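Local structure of beta-galactosidase (Bacillus circulans subsp. alkalophilus, 3TTY) at residues A[280-284]-A[285-289]; A[314-317]-A[318-322]. The protein hydrolyses beta-galactosides, releasing their terminal galactose, as a trimeric TIM-barrel glycoside hydrolase. All blocks are in the same frame, centred on the assembly; numbering follows the deposited sequence.

Along the chain the two contacts come in series, neither nested nor crossed, and each is local. Interaction 1 follows barrel strand 273-275: residues 280-284 lead out of a loop and start helix 284-296, whose first turn is closed by backbone bonds to the carbonyls of P283 and F284. That helix and strand 303-307 then bring the chain to the next loop, where interaction 2 is folded round the bond from N319 to N314, before helix 326-336. Their centres are about 15 Å apart, yet the two loops meet, with M280 CB 3.3 Å from S320 OG. Successive strand-to-helix connections of the barrel are thereby joined, and both contacts also touch the second subunit.

Interaction 1. Residues A[280-284]-A[285-289]; sequences MDTPF and SFTAM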
loop_
_atom_site.group_PDB
_atom_site.type_symbol
_atom_site.label_atom_id
_atom_site.label_comp_id
_atom_site.label_asym_id
_atom_site.label_seq_id
_atom_site.Cartn_x
_atom_site.Cartn_y
_atom_site.Cartn_z
ATOM N N MET A 280 4.181 19.628 13.227
ATOM C CA MET A 280 3.182 20.690 13.240
ATOM C C MET A 280 1.835 20.089 13.657
ATOM O O MET A 280 0.995 20.760 14.266
ATOM C CB MET A 280 3.085 21.281 11.829
ATOM C CG MET A 280 2.072 22.411 11.640
ATOM S SD MET A 280 2.811 24.057 11.770
ATOM C CE MET A 280 2.150 24.544 13.360
ATOM N N ASP A 281 1.690 18.797 13.355
ATOM C CA ASP A 281 0.441 18.038 13.405
ATOM C C ASP A 281 0.159 17.344 14.736
ATOM O O ASP A 281 -0.939 16.832 14.958
ATOM C CB ASP A 281 0.512 16.941 12.334
ATOM C CG ASP A 281 -0.601 17.041 11.324
ATOM O OD1 ASP A 281 -1.234 18.120 11.251
ATOM O OD2 ASP A 281 -0.840 16.049 10.599
ATOM N N THR A 282 1.162 17.287 15.603
ATOM C CA THR A 282 1.077 16.491 16.828
ATOM C C THR A 282 0.325 17.231 17.936
ATOM O O THR A 282 0.628 18.382 18.231
ATOM C CB THR A 282 2.498 16.104 17.319
ATOM O OG1 THR A 282 3.165 15.358 16.294
ATOM C CG2 THR A 282 2.447 15.270 18.603
ATOM N N PRO A 283 -0.662 16.573 18.556
ATOM C CA PRO A 283 -1.346 17.203 19.694
ATOM C C PRO A 283 -0.378 17.619 20.805
ATOM O O PRO A 283 0.446 16.817 21.262
ATOM C CB PRO A 283 -2.288 16.103 20.187
ATOM C CG PRO A 283 -2.521 15.246 18.988
ATOM C CD PRO A 283 -1.233 15.262 18.215
ATOM N N PHE A 284 -0.482 18.867 21.245
ATOM C CA PHE A 284 0.420 19.377 22.284
ATOM C C PHE A 284 0.329 18.546 23.571
ATOM O O PHE A 284 1.337 18.355 24.262
ATOM C CB PHE A 284 0.160 20.866 22.555
ATOM C CG PHE A 284 0.020 21.693 21.295
ATOM C CD1 PHE A 284 -0.966 22.664 21.189
ATOM C CD2 PHE A 284 0.873 21.485 20.209
ATOM C CE1 PHE A 284 -1.093 23.419 20.034
ATOM C CE2 PHE A 284 0.747 22.235 19.041
ATOM C CZ PHE A 284 -0.233 23.203 18.956
ATOM N N SER A 285 -0.869 18.045 23.878
ATOM C CA SER A 285 -1.074 17.222 25.070
ATOM C C SER A 285 -0.407 15.856 24.905
ATOM O O SER A 285 -0.047 15.204 25.890
ATOM C CB SER A 285 -2.565 17.050 25.366
ATOM O OG SER A 285 -3.230 16.398 24.298
ATOM N N PHE A 286 -0.235 15.430 23.657
ATOM C CA PHE A 286 0.493 14.203 23.400
ATOM C C PHE A 286 1.987 14.337 23.686
ATOM O O PHE A 286 2.568 13.475 24.349
ATOM C CB PHE A 286 0.287 13.675 21.975
ATOM C CG PHE A 286 1.028 12.395 21.720
ATOM C CD1 PHE A 286 0.481 11.178 22.101
ATOM C CD2 PHE A 286 2.293 12.407 21.157
ATOM C CE1 PHE A 286 1.175 9.991 21.901
ATOM C CE2 PHE A 286 2.991 11.223 20.948
ATOM C CZ PHE A 286 2.430 10.013 21.326
ATOM N N THR A 287 2.633 15.389 23.189
ATOM C CA THR A 287 4.056 15.501 23.492
ATOM C C THR A 287 4.270 15.722 24.999
ATOM O O THR A 287 5.260 15.264 25.564
ATOM C CB THR A 287 4.869 16.468 22.544
ATOM O OG1 THR A 287 5.500 17.520 23.295
ATOM C CG2 THR A 287 4.020 17.036 21.454
ATOM N N ALA A 288 3.314 16.358 25.666
ATOM C CA ALA A 288 3.368 16.455 27.126
ATOM C C ALA A 288 3.278 15.059 27.773
ATOM O O ALA A 288 4.015 14.731 28.714
ATOM C CB ALA A 288 2.245 17.359 27.645
ATOM N N MET A 289 2.370 14.235 27.263
ATOM C CA MET A 289 2.233 12.868 27.752
ATOM C C MET A 289 3.534 12.072 27.558
ATOM O O MET A 289 3.898 11.251 28.406
ATOM C CB MET A 289 1.042 12.160 27.082
ATOM C CG MET A 289 0.652 10.848 27.760
ATOM S SD MET A 289 -0.707 9.978 26.964
ATOM C CE MET A 289 -0.081 9.818 25.291
#
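P283 and F284 offer their carbonyl oxygens to the first turn of helix 284-296, the helix that follows strand 273-275 of the TIM barrel, and P283 holds the N-cap position. Backbone bonds show that the helix begins here. T287 N donates to P283 O over 3.2 Å with an N-H...O angle of 154°, and A288 N donates to F284 O at 3.1 Å. F286 N also reaches P283 O, at 2.9 Å, but its angle of 128° makes this bond weak. One oxygen thus takes two amides, the straighter bond coming from the residue four further on.

The apolar contacts lie beside this turn. A chi1 of -59° sets T282 OG1 beside the backbone N and CG2 anti to it, and the methyl reaches forward to the helix, 3.7 Å from T287 CG2 and 3.8 Å from F286 CD2. The side chains of the two threonines cross at about a right angle, whereas the F286 ring is met obliquely. P283 CB lies 4.0 Å from F286 CB, so the proline ring packs at the base of that side chain. The F284 ring stacks with H635.

Polar ends are satisfied further out. T282 OG1 accepts from S279 N, and S285 OG bonds H428 and D432 of helix 423-435.

A proline has no N-H to give, but its carbonyl can still start the helical bonding, and the methyl of T282 covers the side of the turn where F286 and T287 emerge. The serine hydroxyl is left to couple the new helix to helix 423-435.

Interaction 2. Residues A[314-317]-A[318-322]; sequences NWQP and YNSAK. With GLA (alpha-D-galactopyranose), chain H.
The loop that carries W315 of the galactose pocket also holds an inverse gamma turn centred on N319, and the N319 side chain ties that turn to the backbone of N314. Across the turn S320 N makes a weak bond to Y318 O at 2.7 Å. N319 ND2 donates to N314 O over 3.1 Å, and the N-H...O angle of 171° is nearly straight. The oxygen lies almost in the amide plane of N319, but the donor stands above the N314 carbonyl plane, with a C=O...N angle of only 97°. With CG beside its own backbone N (chi1 -70°), the N319 amide turns back over N314, its OD1 3.3 Å from N314 CA. Replacing N319 with an alanine removes the amide, which is likely to leave N314 O without this donor and the turn less firmly tied to the residue preceding W315.

W315 carries the sugar contact: NE1 lies 3.6 Å from galactose C6, which sits at the indole edge near the ring plane. That nitrogen also bonds E355, itself a hydrogen-bonding partner of the sugar. N314 ND2 lies 3.3 Å above the plane of the indole on one face, displaced toward the rim, and bonds S415 of the second subunit.

Further along, P317 CB packs against Y318 CD2 at 3.5 Å, Y318 touches P522 of the second subunit, and A321 N bonds D518 of that subunit. The loop therefore runs from strand 303-307 past the sugar and along the subunit interface to helix 326-336, where K322 packs on M327 and W330.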
loop_
_atom_site.group_PDB
_atom_site.type_symbol
_atom_site.label_atom_id
_atom_site.label_comp_id
_atom_site.label_asym_id
_atom_site.label_seq_id
_atom_site.Cartn_x
_atom_site.Cartn_y
_atom_site.Cartn_z
ATOM N N ASN A 314 13.940 16.979 8.921
ATOM C CA ASN A 314 13.877 16.474 7.567
ATOM C C ASN A 314 12.964 15.263 7.445
ATOM O O ASN A 314 12.342 15.067 6.406
ATOM C CB ASN A 314 15.269 16.101 7.100
ATOM C CG ASN A 314 15.883 15.022 7.957
ATOM O OD1 ASN A 314 16.209 15.254 9.122
ATOM N ND2 ASN A 314 16.060 13.838 7.384
ATOM N N TRP A 315 12.880 14.466 8.513
ATOM C CA TRP A 315 12.115 13.217 8.492
ATOM C C TRP A 315 10.600 13.395 8.414
ATOM O O TRP A 315 9.898 12.486 8.013
ATOM C CB TRP A 315 12.486 12.327 9.688
ATOM C CG TRP A 315 13.946 11.956 9.690
ATOM C CD1 TRP A 315 14.943 12.517 10.450
ATOM C CD2 TRP A 315 14.580 10.971 8.866
ATOM N NE1 TRP A 315 16.155 11.930 10.153
ATOM C CE2 TRP A 315 15.958 10.974 9.190
ATOM C CE3 TRP A 315 14.117 10.078 7.888
ATOM C CZ2 TRP A 315 16.872 10.116 8.573
ATOM C CZ3 TRP A 315 15.029 9.226 7.279
ATOM C CH2 TRP A 315 16.389 9.252 7.623
ATOM N N GLN A 316 10.091 14.563 8.783
ATOM C CA GLN A 316 8.652 14.777 8.717
ATOM C C GLN A 316 8.204 14.908 7.253
ATOM O O GLN A 316 8.913 15.465 6.422
ATOM C CB GLN A 316 8.234 15.992 9.560
ATOM C CG GLN A 316 8.583 15.847 11.034
ATOM C CD GLN A 316 8.357 17.113 11.857
ATOM O OE1 GLN A 316 8.764 17.185 13.024
ATOM N NE2 GLN A 316 7.708 18.109 11.263
ATOM N N PRO A 317 7.021 14.373 6.939
ATOM C CA PRO A 317 6.482 14.440 5.575
ATOM C C PRO A 317 6.559 15.867 5.058
ATOM O O PRO A 317 6.943 16.111 3.912
ATOM C CB PRO A 317 5.016 14.036 5.755
ATOM C CG PRO A 317 4.974 13.258 7.049
ATOM C CD PRO A 317 6.080 13.776 7.908
ATOM N N TYR A 318 6.181 16.806 5.919
ATOM C CA TYR A 318 6.234 18.226 5.591
ATOM C C TYR A 318 7.152 18.943 6.572
ATOM O O TYR A 318 6.804 19.095 7.744
ATOM C CB TYR A 318 4.823 18.815 5.591
ATOM C CG TYR A 318 3.903 17.970 4.759
ATOM C CD1 TYR A 318 3.849 18.130 3.384
ATOM C CD2 TYR A 318 3.133 16.959 5.337
ATOM C CE1 TYR A 318 3.037 17.336 2.604
ATOM C CE2 TYR A 318 2.303 16.147 4.556
ATOM C CZ TYR A 318 2.262 16.345 3.188
ATOM O OH TYR A 318 1.450 15.567 2.386
ATOM N N ASN A 319 8.341 19.333 6.100
ATOM C CA ASN A 319 9.312 20.042 6.932
ATOM C C ASN A 319 8.815 21.441 7.238
ATOM O O ASN A 319 9.292 22.410 6.649
ATOM C CB ASN A 319 10.673 20.175 6.239
ATOM C CG ASN A 319 11.424 18.852 6.107
ATOM O OD1 ASN A 319 12.602 18.848 5.717
ATOM N ND2 ASN A 319 10.751 17.727 6.408
ATOM N N SER A 320 7.853 21.556 8.141
ATOM C CA SER A 320 7.338 22.858 8.528
ATOM C C SER A 320 8.231 23.493 9.593
ATOM O O SER A 320 8.755 22.814 10.481
ATOM C CB SER A 320 5.887 22.729 9.013
ATOM O OG SER A 320 5.795 21.766 10.058
ATOM N N ALA A 321 8.428 24.798 9.484
ATOM C CA ALA A 321 9.262 25.517 10.441
ATOM C C ALA A 321 8.510 25.640 11.764
ATOM O O ALA A 321 7.277 25.687 11.773
ATOM C CB ALA A 321 9.611 26.897 9.891
ATOM N N LYS A 322 9.242 25.642 12.875
ATOM C CA LYS A 322 8.674 26.043 14.159
ATOM C C LYS A 322 8.475 27.552 14.097
ATOM O O LYS A 322 9.439 28.286 13.880
ATOM C CB LYS A 322 9.634 25.703 15.314
ATOM C CG LYS A 322 9.775 24.214 15.602
ATOM C CD LYS A 322 10.763 23.892 16.738
ATOM C CE LYS A 322 10.708 22.398 17.105
ATOM N NZ LYS A 322 11.638 21.959 18.205
HETATM C C1 GLA H . 17.156 10.944 16.111
HETATM C C2 GLA H . 18.665 10.597 16.112
HETATM C C3 GLA H . 19.552 11.775 15.672
HETATM C C4 GLA H . 18.961 12.348 14.394
HETATM C C5 GLA H . 17.487 12.698 14.624
HETATM C C6 GLA H . 16.937 13.345 13.347
HETATM O O1 GLA H . 16.725 11.845 17.148
HETATM O O2 GLA H . 19.072 10.170 17.402
HETATM O O3 GLA H . 20.903 11.358 15.404
HETATM O O4 GLA H . 19.057 11.325 13.412
HETATM O O5 GLA H . 16.751 11.494 14.865
HETATM O O6 GLA H . 15.710 14.030 13.632
#